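FAD-binding oxidoreductase (Gulosibacter chungangensis, PDB 7PBG) oxidises 4-ethylphenol, dehydrogenating it to 4-vinylphenol, by means of a covalently bound flavin-adenine dinucleotide. Local coordinates at residues Asp131-Tyr136 with Glu152-Ser157; Glu250-Leu255 with Ile315-Val320; Met460-Ile465 with His479-Asp484; Arg503-Leu508 with Ser519-Glu524. All blocks are in the same frame, centred on the assembly; numbering follows the deposited sequence.

Interaction 1 (Asp131-Tyr136 with Glu152-Ser157). With FAD (flavin-adenine dinucleotide), chain C.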
# COMPACT_ATOMS: atom_id res chain seq x y z
N ASP A 131 3.32 17.46 14.64
CA ASP A 131 1.93 17.09 14.93
C ASP A 131 1.06 17.69 13.84
O ASP A 131 1.55 18.45 13.01
CB ASP A 131 1.45 17.43 16.35
CG ASP A 131 1.56 18.88 16.76
OD1 ASP A 131 1.73 19.74 15.87
OD2 ASP A 131 1.41 19.13 17.96
N TYR A 132 -0.21 17.31 13.86
CA TYR A 132 -1.13 17.74 12.79
C TYR A 132 -1.23 19.25 12.87
O TYR A 132 -1.29 19.91 11.83
CB TYR A 132 -2.48 17.07 12.96
CG TYR A 132 -2.45 15.60 12.67
CD1 TYR A 132 -2.00 15.11 11.45
CD2 TYR A 132 -2.72 14.70 13.67
CE1 TYR A 132 -2.06 13.75 11.19
CE2 TYR A 132 -2.70 13.33 13.44
CZ TYR A 132 -2.29 12.85 12.22
OH TYR A 132 -2.27 11.50 11.93
N LYS A 133 -1.30 19.81 14.07
CA LYS A 133 -1.40 21.29 14.22
C LYS A 133 -0.23 21.96 13.50
O LYS A 133 -0.45 22.87 12.68
CB LYS A 133 -1.43 21.70 15.69
CG LYS A 133 -1.43 23.20 15.95
CD LYS A 133 -1.72 23.52 17.42
CE LYS A 133 -1.62 24.99 17.77
NZ LYS A 133 -0.22 25.34 18.10
N THR A 134 1.00 21.52 13.78
CA THR A 134 2.23 22.11 13.22
C THR A 134 2.26 21.99 11.70
O THR A 134 2.61 22.98 11.02
CB THR A 134 3.46 21.48 13.86
OG1 THR A 134 3.32 21.83 15.23
CG2 THR A 134 4.74 22.04 13.27
N LEU A 135 1.92 20.81 11.14
CA LEU A 135 2.02 20.62 9.70
C LEU A 135 0.95 21.49 9.05
O LEU A 135 1.28 22.12 8.07
CB LEU A 135 1.84 19.15 9.34
CG LEU A 135 1.98 18.86 7.85
CD1 LEU A 135 3.36 19.22 7.34
CD2 LEU A 135 1.65 17.39 7.54
N TYR A 136 -0.22 21.60 9.67
CA TYR A 136 -1.31 22.44 9.13
C TYR A 136 -0.80 23.88 9.05
O TYR A 136 -0.94 24.54 7.98
CB TYR A 136 -2.54 22.33 9.98
CG TYR A 136 -3.57 23.36 9.64
CD1 TYR A 136 -4.27 23.23 8.47
CD2 TYR A 136 -3.75 24.46 10.44
CE1 TYR A 136 -5.23 24.16 8.13
CE2 TYR A 136 -4.67 25.43 10.09
CZ TYR A 136 -5.39 25.29 8.92
OH TYR A 136 -6.31 26.24 8.56
N GLU A 152 -8.32 12.76 14.91
CA GLU A 152 -9.31 13.54 15.69
C GLU A 152 -8.61 14.55 16.58
O GLU A 152 -9.20 15.62 16.81
CB GLU A 152 -10.24 12.63 16.48
CG GLU A 152 -11.32 12.06 15.58
CD GLU A 152 -12.66 11.68 16.18
OE1 GLU A 152 -13.01 12.15 17.30
OE2 GLU A 152 -13.39 10.98 15.48
N LEU A 153 -7.39 14.27 17.03
CA LEU A 153 -6.72 15.18 17.99
C LEU A 153 -5.50 15.83 17.35
O LEU A 153 -4.63 15.12 16.83
CB LEU A 153 -6.39 14.36 19.24
CG LEU A 153 -7.61 13.78 19.94
CD1 LEU A 153 -7.18 12.79 21.04
CD2 LEU A 153 -8.45 14.88 20.52
N ASP A 154 -5.36 17.16 17.45
CA ASP A 154 -4.35 17.88 16.64
C ASP A 154 -2.93 17.72 17.17
O ASP A 154 -1.98 18.12 16.46
CB ASP A 154 -4.70 19.35 16.45
CG ASP A 154 -4.62 20.22 17.69
OD1 ASP A 154 -3.80 19.96 18.56
OD2 ASP A 154 -5.26 21.27 17.66
N TRP A 155 -2.75 17.12 18.35
CA TRP A 155 -1.44 16.80 18.94
C TRP A 155 -0.90 15.47 18.43
O TRP A 155 0.26 15.13 18.81
CB TRP A 155 -1.54 16.76 20.48
CG TRP A 155 -2.53 15.82 21.09
CD1 TRP A 155 -2.66 14.46 20.92
CD2 TRP A 155 -3.53 16.18 22.08
NE1 TRP A 155 -3.62 13.96 21.74
CE2 TRP A 155 -4.22 14.99 22.42
CE3 TRP A 155 -3.93 17.38 22.67
CZ2 TRP A 155 -5.25 14.97 23.35
CZ3 TRP A 155 -4.98 17.36 23.57
CH2 TRP A 155 -5.61 16.17 23.93
N GLY A 156 -1.68 14.71 17.67
CA GLY A 156 -1.20 13.47 17.04
C GLY A 156 0.00 13.74 16.15
O GLY A 156 0.05 14.80 15.50
N SER A 157 1.01 12.88 16.17
CA SER A 157 2.20 12.93 15.29
C SER A 157 1.88 12.43 13.87
O SER A 157 1.31 11.29 13.70
CB SER A 157 3.35 12.12 15.88
OG SER A 157 4.33 11.88 14.90
PA FAD C . 3.06 7.84 18.85
O1A FAD C . 2.57 7.55 20.23
O2A FAD C . 4.27 8.73 18.68
O5B FAD C . 3.37 6.47 18.15
C5B FAD C . 2.49 5.36 18.24
C4B FAD C . 3.32 4.10 18.10
O4B FAD C . 3.93 4.03 16.78
C3B FAD C . 4.51 3.97 19.07
O3B FAD C . 4.09 3.47 20.34
C2B FAD C . 5.47 3.07 18.28
O2B FAD C . 5.07 1.72 18.42
C1B FAD C . 5.27 3.59 16.86
N9A FAD C . 6.14 4.68 16.49
C8A FAD C . 5.80 6.00 16.49
N7A FAD C . 6.78 6.75 16.08
C5A FAD C . 7.83 5.90 15.87
C6A FAD C . 9.13 6.10 15.38
N6A FAD C . 9.62 7.32 15.11
N1A FAD C . 9.92 5.01 15.27
C2A FAD C . 9.40 3.79 15.55
N3A FAD C . 8.19 3.48 15.98
C4A FAD C . 7.44 4.59 16.12
N1 FAD C . -6.34 7.44 16.14
C2 FAD C . -6.52 7.51 14.83
O2 FAD C . -5.70 6.97 14.04
N3 FAD C . -7.53 8.22 14.30
C4 FAD C . -8.47 8.84 15.06
O4 FAD C . -9.34 9.54 14.51
C4X FAD C . -8.36 8.76 16.43
N5 FAD C . -9.27 9.34 17.16
C5X FAD C . -9.12 9.25 18.52
C6 FAD C . -10.08 9.89 19.32
C7 FAD C . -9.98 9.91 20.70
C7M FAD C . -11.03 10.62 21.52
C8 FAD C . -8.87 9.27 21.30
C8M FAD C . -8.72 9.26 22.79
C9 FAD C . -7.94 8.61 20.52
C9A FAD C . -8.02 8.60 19.12
N10 FAD C . -7.07 7.99 18.30
C10 FAD C . -7.20 8.07 16.92
C1' FAD C . -5.85 7.36 18.86
C2' FAD C . -4.67 8.33 19.00
O2' FAD C . -5.10 9.62 19.56
C3' FAD C . -3.93 8.68 17.69
O3' FAD C . -3.75 7.52 16.91
C4' FAD C . -2.58 9.37 17.85
O4' FAD C . -2.26 10.12 16.66
C5' FAD C . -1.49 8.37 18.14
O5' FAD C . -0.45 8.94 18.95
P FAD C . 0.84 9.62 18.31
O1P FAD C . 1.46 10.52 19.34
O2P FAD C . 0.39 10.23 17.01
O3P FAD C . 1.82 8.40 18.00
O HOH W 1 -0.93 20.25 19.01
O HOH W 2 1.99 17.19 19.67
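Tyr132 and Lys133, in the first turn of a helix, turn their backbone amides to the loop Glu152-Ser157, a worked example of a helix start holding a cofactor-binding loop. Two main-chain bonds do this: Tyr132 N gives to Gly156 O (3.0 Å) and Lys133 N to Asp154 O (3.0 Å). Asp131 CA adds a C-H...O contact with Gly156 O.

Asp131 is also the N-cap. With CG set between the backbone N and the carbonyl carbon (chi1 57°), Asp131 OD1 accepts from Thr134 N at 2.8 Å, while OD2 meets the loop through water: one molecule links it to Trp155 O, another to Asp154 OD1, which is also salt-bridged to Arg381. Were Asp131 replaced by alanine, Thr134 N is likely to lose its capping acceptor and both waters the oxygen that joins them to the helix start.

In van der Waals terms, Gly156 passes so close to Tyr132 CE2 and FAD O4' that any side chain would clash. On the cofactor side, Ser157 N binds the phosphate oxygen FAD O2P (2.8 Å), whereas at the flavin ring Glu152 N makes a weak bond to FAD O4 (3.4 Å) and Leu153 CD1 rests 3.9 Å from FAD C8.

Within the FAD-binding domain of this PCMH-type fold, Ser157 caps helix 158-163 through Gly160 N; Tyr132 packs on Val158 and Asn161 of that helix, and Leu135 on strand 123-126.

Interaction 2 (Glu250-Leu255 with Ile315-Val320)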
# COMPACT_ATOMS: atom_id res chain seq x y z
N GLU A 250 -33.46 8.99 13.73
CA GLU A 250 -34.27 9.14 14.96
C GLU A 250 -34.24 7.85 15.79
O GLU A 250 -34.79 7.87 16.90
CB GLU A 250 -35.69 9.58 14.55
CG GLU A 250 -36.52 8.47 13.97
CD GLU A 250 -37.97 8.84 13.69
OE1 GLU A 250 -38.30 10.01 13.82
OE2 GLU A 250 -38.73 7.94 13.29
N ASN A 251 -33.84 6.71 15.21
CA ASN A 251 -34.02 5.41 15.90
C ASN A 251 -32.66 4.73 16.10
O ASN A 251 -31.89 4.66 15.13
CB ASN A 251 -34.99 4.54 15.11
CG ASN A 251 -35.65 3.48 15.95
OD1 ASN A 251 -35.01 2.73 16.71
ND2 ASN A 251 -36.97 3.42 15.83
N GLU A 252 -32.44 4.14 17.26
CA GLU A 252 -31.25 3.28 17.45
C GLU A 252 -31.26 2.17 16.41
O GLU A 252 -30.17 1.65 16.08
CB GLU A 252 -31.21 2.62 18.81
CG GLU A 252 -30.66 3.52 19.86
CD GLU A 252 -30.28 2.81 21.14
OE1 GLU A 252 -30.04 1.59 21.09
OE2 GLU A 252 -30.19 3.51 22.18
N ASP A 253 -32.45 1.72 16.03
CA ASP A 253 -32.57 0.55 15.12
C ASP A 253 -32.38 0.99 13.67
O ASP A 253 -32.48 0.13 12.81
CB ASP A 253 -33.92 -0.12 15.28
CG ASP A 253 -34.10 -0.82 16.61
OD1 ASP A 253 -33.08 -1.29 17.19
OD2 ASP A 253 -35.27 -0.91 17.03
N ASP A 254 -32.01 2.24 13.39
CA ASP A 254 -31.76 2.67 12.00
C ASP A 254 -30.35 2.25 11.53
O ASP A 254 -30.07 2.36 10.33
CB ASP A 254 -31.78 4.18 11.87
N LEU A 255 -29.50 1.72 12.41
CA LEU A 255 -28.11 1.44 12.01
C LEU A 255 -28.04 0.49 10.82
O LEU A 255 -27.25 0.76 9.90
CB LEU A 255 -27.31 0.92 13.21
CG LEU A 255 -25.86 0.57 12.94
CD1 LEU A 255 -25.04 1.81 12.57
CD2 LEU A 255 -25.25 -0.11 14.15
N ILE A 315 -30.07 16.23 17.55
CA ILE A 315 -29.32 15.34 16.63
C ILE A 315 -30.13 14.03 16.40
O ILE A 315 -31.35 14.12 16.15
CB ILE A 315 -27.86 15.21 17.11
CG1 ILE A 315 -27.73 14.65 18.52
CG2 ILE A 315 -27.19 16.58 17.06
CD1 ILE A 315 -26.29 14.51 18.95
N GLY A 316 -29.49 12.88 16.42
CA GLY A 316 -30.18 11.59 16.24
C GLY A 316 -29.56 10.57 17.14
O GLY A 316 -28.47 10.83 17.65
N HIS A 317 -30.16 9.39 17.27
CA HIS A 317 -29.49 8.27 17.95
C HIS A 317 -28.24 7.84 17.17
O HIS A 317 -27.32 7.29 17.80
CB HIS A 317 -30.49 7.12 18.09
CG HIS A 317 -31.40 7.32 19.25
ND1 HIS A 317 -30.98 7.17 20.55
CD2 HIS A 317 -32.69 7.73 19.32
CE1 HIS A 317 -31.98 7.46 21.37
NE2 HIS A 317 -33.04 7.80 20.64
N TRP A 318 -28.26 8.01 15.84
CA TRP A 318 -27.12 7.82 14.91
C TRP A 318 -26.99 9.12 14.13
O TRP A 318 -28.04 9.70 13.74
CB TRP A 318 -27.32 6.62 13.97
CG TRP A 318 -27.32 5.33 14.73
CD1 TRP A 318 -28.39 4.56 15.06
CD2 TRP A 318 -26.16 4.70 15.32
NE1 TRP A 318 -27.97 3.50 15.81
CE2 TRP A 318 -26.62 3.54 15.98
CE3 TRP A 318 -24.79 4.99 15.31
CZ2 TRP A 318 -25.75 2.66 16.63
CZ3 TRP A 318 -23.93 4.14 15.97
CH2 TRP A 318 -24.41 2.99 16.61
N ILE A 319 -25.76 9.54 13.93
CA ILE A 319 -25.44 10.69 13.08
C ILE A 319 -24.39 10.23 12.07
O ILE A 319 -23.35 9.65 12.47
CB ILE A 319 -24.93 11.87 13.93
CG1 ILE A 319 -25.78 12.15 15.17
CG2 ILE A 319 -24.76 13.08 13.05
CD1 ILE A 319 -25.34 11.44 16.41
N VAL A 320 -24.65 10.51 10.82
CA VAL A 320 -23.67 10.38 9.71
C VAL A 320 -23.06 11.75 9.48
O VAL A 320 -23.81 12.68 9.31
CB VAL A 320 -24.29 9.81 8.44
CG1 VAL A 320 -23.33 9.83 7.26
CG2 VAL A 320 -24.83 8.40 8.71
O HOH W 3 -28.90 5.52 21.43
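Trp318 lies against Glu252 and Leu255 where strand 318-326 enters the large antiparallel sheet through a classic beta bulge, His317 and Trp318 both facing Phe249. The contact illustrates how an indole can use edge and face at once. At the edge, Trp318 NE1 donates to Glu252 O (2.9 Å, N-H...O angle 151°); the oxygen lies near the ring plane, although the donor stands above the carbonyl plane. Over one face, Leu255 CD1 sits 4.0 Å from the centroid of the Trp318 six-membered ring and almost on its normal, a CH-pi contact reached because Leu255 holds its CG anti to its own backbone nitrogen (chi1 180°). Tyr413 of helix 406-422 meets Trp318 edge-to-face. A phenylalanine in place of Trp318 would probably leave Glu252 O without this donor, and the loop Glu250-Leu255 less firmly tied to the strand.

The other half is looser and lies beside the exposed Glu250 and Asn251. Glu250 O approaches the His317 edge at CD2 (3.2 Å), and Glu252 CG lies 3.7 Å from His317 ND1. The polar ends have partners farther out: Glu252 OE1 forms a salt bridge with Lys417, and His317 NE2 bonds Gln307. Between the two side chains one water donates to Glu252 OE2 and lies 2.8 Å from His317 ND1.

Interaction 3 (Met460-Ile465 with His479-Asp484)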
# COMPACT_ATOMS: atom_id res chain seq x y z
N MET A 460 -14.03 -6.35 30.45
CA MET A 460 -15.02 -6.11 29.39
C MET A 460 -14.35 -6.30 28.03
O MET A 460 -14.87 -7.01 27.18
CB MET A 460 -15.57 -4.69 29.45
CG MET A 460 -16.58 -4.38 28.35
SD MET A 460 -16.89 -2.63 28.25
CE MET A 460 -15.38 -1.97 27.56
N THR A 461 -13.21 -5.65 27.83
CA THR A 461 -12.53 -5.64 26.52
C THR A 461 -12.04 -7.05 26.16
O THR A 461 -12.16 -7.44 25.00
CB THR A 461 -11.40 -4.62 26.48
OG1 THR A 461 -12.00 -3.39 26.88
CG2 THR A 461 -10.78 -4.50 25.11
N ARG A 462 -11.46 -7.79 27.11
CA ARG A 462 -11.02 -9.16 26.76
C ARG A 462 -12.22 -10.01 26.35
O ARG A 462 -12.02 -10.90 25.45
CB ARG A 462 -10.27 -9.83 27.92
CG ARG A 462 -8.99 -9.13 28.31
CD ARG A 462 -8.00 -10.12 28.86
NE ARG A 462 -6.77 -9.53 29.35
CZ ARG A 462 -5.68 -9.30 28.63
NH1 ARG A 462 -5.68 -9.49 27.31
NH2 ARG A 462 -4.61 -8.78 29.20
N GLU A 463 -13.40 -9.82 26.95
CA GLU A 463 -14.61 -10.56 26.52
C GLU A 463 -15.06 -10.07 25.13
O GLU A 463 -15.44 -10.89 24.29
CB GLU A 463 -15.76 -10.38 27.51
CG GLU A 463 -17.00 -11.15 27.11
CD GLU A 463 -16.85 -12.64 26.78
OE1 GLU A 463 -15.94 -13.34 27.33
OE2 GLU A 463 -17.65 -13.13 25.97
N LEU A 464 -14.98 -8.77 24.86
CA LEU A 464 -15.29 -8.26 23.50
C LEU A 464 -14.38 -8.91 22.46
O LEU A 464 -14.91 -9.35 21.39
CB LEU A 464 -15.18 -6.73 23.46
CG LEU A 464 -16.28 -5.97 24.20
CD1 LEU A 464 -15.92 -4.50 24.30
CD2 LEU A 464 -17.63 -6.18 23.56
N ILE A 465 -13.07 -9.00 22.72
CA ILE A 465 -12.09 -9.60 21.78
C ILE A 465 -12.49 -11.08 21.60
O ILE A 465 -12.60 -11.55 20.47
CB ILE A 465 -10.67 -9.44 22.30
CG1 ILE A 465 -10.27 -7.96 22.33
CG2 ILE A 465 -9.71 -10.35 21.54
CD1 ILE A 465 -8.99 -7.68 23.06
N HIS A 479 -4.11 -1.95 22.48
CA HIS A 479 -3.32 -1.58 23.66
C HIS A 479 -2.25 -2.64 23.94
O HIS A 479 -2.51 -3.88 23.75
CB HIS A 479 -4.27 -1.37 24.85
CG HIS A 479 -3.65 -0.69 26.02
ND1 HIS A 479 -2.73 -1.29 26.88
CD2 HIS A 479 -3.84 0.56 26.50
CE1 HIS A 479 -2.39 -0.42 27.85
NE2 HIS A 479 -3.10 0.72 27.66
N ASN A 480 -1.10 -2.18 24.40
CA ASN A 480 -0.01 -3.04 24.96
C ASN A 480 -0.59 -4.24 25.72
O ASN A 480 -0.15 -5.39 25.47
CB ASN A 480 0.88 -2.30 25.95
CG ASN A 480 1.61 -1.12 25.35
OD1 ASN A 480 1.56 -0.90 24.13
ND2 ASN A 480 2.33 -0.39 26.19
N VAL A 481 -1.53 -4.02 26.64
CA VAL A 481 -1.95 -5.11 27.57
C VAL A 481 -2.74 -6.17 26.81
O VAL A 481 -2.88 -7.28 27.29
CB VAL A 481 -2.72 -4.53 28.77
CG1 VAL A 481 -4.11 -4.04 28.36
CG2 VAL A 481 -2.78 -5.52 29.91
N LEU A 482 -3.32 -5.81 25.66
CA LEU A 482 -4.17 -6.72 24.83
C LEU A 482 -3.38 -7.45 23.75
O LEU A 482 -3.97 -8.34 23.07
CB LEU A 482 -5.26 -5.90 24.13
CG LEU A 482 -6.25 -5.17 25.02
CD1 LEU A 482 -7.22 -4.33 24.17
CD2 LEU A 482 -6.99 -6.11 25.98
N ALA A 483 -2.12 -7.07 23.52
CA ALA A 483 -1.33 -7.49 22.33
C ALA A 483 -1.31 -9.02 22.22
O ALA A 483 -1.58 -9.56 21.18
CB ALA A 483 0.07 -6.95 22.43
N ASP A 484 -1.03 -9.72 23.31
CA ASP A 484 -0.84 -11.17 23.18
C ASP A 484 -2.19 -11.81 22.86
O ASP A 484 -2.26 -12.79 22.03
CB ASP A 484 -0.23 -11.78 24.44
CG ASP A 484 1.29 -11.71 24.47
OD1 ASP A 484 1.93 -11.48 23.40
OD2 ASP A 484 1.83 -11.88 25.56
O HOH W 4 -3.04 -9.84 26.10
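Leu482 CD2 lies over one face of the Arg462 guanidinium, 3.9 Å from NH1, while Val481 O stands at the edge of the same group. There Arg462 NH2 donates to Val481 O (3.0 Å, N-H...O angle 145°). The bond is not ideal in direction: the oxygen is tilted 22° from the guanidinium plane, and the nitrogen stands above the carbonyl plane. A second flat group steadies the receiving turn, for the His479 ring accepts from Val481 N at ND1 in its own plane (3.0 Å) along an almost straight bond, with NE2 held by Asp43.

The general point is that one carbonyl can be gripped twice by one arginine, directly and through solvent. A water accepts from Arg462 NH1 and donates to Val481 O (2.8 Å), closing a small ring of bonds, and NH1 is shared with Gln485.

Behind this polar rim the packing is apolar, with the Leu482 methyls resting against Thr461 and Ile465 of the long helix. Leu482 CD1 meets Thr461 CG2 at 3.7 Å, the two side chains crossing at about a right angle. Thr461 turns that methyl anti to the backbone N (its OG1 at chi1 -54°), which lets OG1 bond back to Thr457 O in its own helix. One turn on, Ile465 CD1 touches both methyls of Leu482, at 3.9 Å from CD2.

Apolar contacts flanked by an arginine that reaches a turn's carbonyl thus join helix 451-470 to the entry of helix 483-489; Thr461 and Leu482 both also touch Phe396, on the strand 393-402 that also carries His395, the residue covalently bound to FAD.

Interaction 4 (Arg503-Leu508 with Ser519-Glu524)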
# COMPACT_ATOMS: atom_id res chain seq x y z
N ARG A 503 10.20 -14.49 12.94
CA ARG A 503 11.38 -14.75 12.07
C ARG A 503 11.96 -13.44 11.55
O ARG A 503 13.19 -13.29 11.56
CB ARG A 503 11.00 -15.64 10.90
CG ARG A 503 10.67 -17.05 11.33
CD ARG A 503 11.10 -18.07 10.31
NE ARG A 503 10.50 -19.35 10.67
CZ ARG A 503 9.77 -20.11 9.86
NH1 ARG A 503 9.27 -21.25 10.32
NH2 ARG A 503 9.55 -19.76 8.60
N ILE A 504 11.11 -12.52 11.14
CA ILE A 504 11.57 -11.18 10.67
C ILE A 504 12.21 -10.43 11.85
O ILE A 504 13.28 -9.80 11.66
CB ILE A 504 10.43 -10.39 10.01
CG1 ILE A 504 9.93 -11.10 8.75
CG2 ILE A 504 10.85 -8.95 9.73
CD1 ILE A 504 8.55 -10.65 8.32
N LYS A 505 11.55 -10.48 13.01
CA LYS A 505 12.02 -9.82 14.25
C LYS A 505 13.45 -10.28 14.54
O LYS A 505 14.30 -9.42 14.79
CB LYS A 505 11.14 -10.22 15.43
CG LYS A 505 11.56 -9.70 16.78
CD LYS A 505 11.68 -8.23 16.81
CE LYS A 505 11.92 -7.73 18.20
NZ LYS A 505 12.21 -6.28 18.20
N ASP A 506 13.70 -11.57 14.51
CA ASP A 506 15.02 -12.12 14.93
C ASP A 506 16.04 -11.83 13.83
O ASP A 506 17.21 -11.66 14.16
CB ASP A 506 14.95 -13.58 15.31
CG ASP A 506 14.04 -13.91 16.49
OD1 ASP A 506 13.93 -13.10 17.44
OD2 ASP A 506 13.45 -15.02 16.46
N ALA A 507 15.59 -11.68 12.58
CA ALA A 507 16.43 -11.32 11.42
C ALA A 507 16.91 -9.89 11.58
O ALA A 507 18.11 -9.64 11.43
CB ALA A 507 15.67 -11.50 10.13
N LEU A 508 16.00 -8.99 11.93
CA LEU A 508 16.28 -7.55 11.90
C LEU A 508 16.73 -7.06 13.27
O LEU A 508 17.27 -5.93 13.32
CB LEU A 508 15.01 -6.83 11.45
CG LEU A 508 14.59 -7.07 10.00
CD1 LEU A 508 13.38 -6.21 9.69
CD2 LEU A 508 15.70 -6.76 9.03
N SER A 519 2.67 -5.90 19.32
CA SER A 519 1.80 -6.69 18.41
C SER A 519 2.03 -8.18 18.64
O SER A 519 1.61 -8.98 17.78
CB SER A 519 1.95 -6.38 16.96
OG SER A 519 1.67 -5.00 16.77
N GLY A 520 2.42 -8.53 19.85
CA GLY A 520 2.65 -9.93 20.23
C GLY A 520 3.90 -10.52 19.60
O GLY A 520 3.97 -11.78 19.45
N ILE A 521 4.81 -9.66 19.13
CA ILE A 521 6.08 -10.08 18.46
C ILE A 521 7.20 -10.09 19.48
O ILE A 521 7.75 -9.01 19.84
CB ILE A 521 6.40 -9.22 17.22
CG1 ILE A 521 5.22 -9.14 16.28
CG2 ILE A 521 7.66 -9.70 16.53
CD1 ILE A 521 5.34 -8.04 15.25
N TRP A 522 7.57 -11.29 19.92
CA TRP A 522 8.58 -11.45 20.99
C TRP A 522 9.88 -11.94 20.37
O TRP A 522 9.87 -12.84 19.54
CB TRP A 522 8.10 -12.38 22.10
CG TRP A 522 6.91 -11.89 22.85
CD1 TRP A 522 5.59 -12.15 22.60
CD2 TRP A 522 6.93 -10.95 23.94
NE1 TRP A 522 4.79 -11.49 23.50
CE2 TRP A 522 5.57 -10.73 24.32
CE3 TRP A 522 7.95 -10.32 24.67
CZ2 TRP A 522 5.22 -9.89 25.38
CZ3 TRP A 522 7.59 -9.48 25.69
CH2 TRP A 522 6.25 -9.26 26.04
N PRO A 523 11.01 -11.34 20.73
CA PRO A 523 12.31 -11.79 20.25
C PRO A 523 12.68 -13.12 20.90
O PRO A 523 12.17 -13.45 21.98
CB PRO A 523 13.28 -10.69 20.71
CG PRO A 523 12.62 -10.19 21.98
CD PRO A 523 11.13 -10.24 21.70
N GLU A 524 13.50 -13.87 20.17
CA GLU A 524 13.90 -15.25 20.54
C GLU A 524 14.35 -15.33 22.00
O GLU A 524 13.96 -16.30 22.66
CB GLU A 524 15.03 -15.75 19.64
CG GLU A 524 15.29 -17.23 19.85
CD GLU A 524 16.06 -17.95 18.75
OE1 GLU A 524 17.09 -17.42 18.33
OE2 GLU A 524 15.62 -19.05 18.33
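Asp506 OD1 accepts from Glu524 N at 2.9 Å, met on the syn side of the carboxylate and 26° out of its plane. One side-chain acceptor thereby ties the tail, which forms no strand here, to the helix. OD2 of the same Asp506 is salt-bridged to Arg527, a few residues farther along the tail, and both carboxylate oxygens of Asp506 lie 3.6 Å from Glu524 CB. The Glu524 carboxylate comes within 4.7 Å of Asp506 OD2 (at OE1), a like-charge approach that Arg527 probably offsets.

One residue earlier, Lys505 contributes its aliphatic part. Its CB packs on Ile521 CG2 (3.7 Å), and farther out Lys505 CE lies 4.1 Å from Pro523 CB, the two side chains lying alongside each other and pointing the same way. The chain bends at chi2 (56°), and its tip leaves the segment: NZ is held by a salt bridge to Asp509 and by the carbonyls of Asn224 and Leu514.

The tail after the last helix, 492-508, thus folds back over it, and the same helix meets the second subunit, where Arg503 pairs with Asp188 of that subunit and Ala507 packs on its counterpart: the C-terminal tail lies against a helix that also takes part in the dimer interface.

From the N terminus, interaction 1 closes a short loop within the FAD-binding domain, with 15 residues between its segments. Interaction 2 then spans 59 residues, joining the loop that leads into helix 255-266 to strand 318-326. Interaction 3 ties helix 451-470 to the turn before helix 483-489, and interaction 4 ties helix 492-508 to the C-terminal tail, with 13 and 10 residues between their segments. All four follow in series, so none nests in or crosses another. Only interactions 3 and 4 touch, where Asp484 OD1 probably bonds Trp522 NE1 (2.9 Å) and Ala483 packs on Gly520. Interaction 1 lies against the cofactor, while interactions 2 and 4, with centres 44 Å apart, sit on opposite sides of the chain's centre.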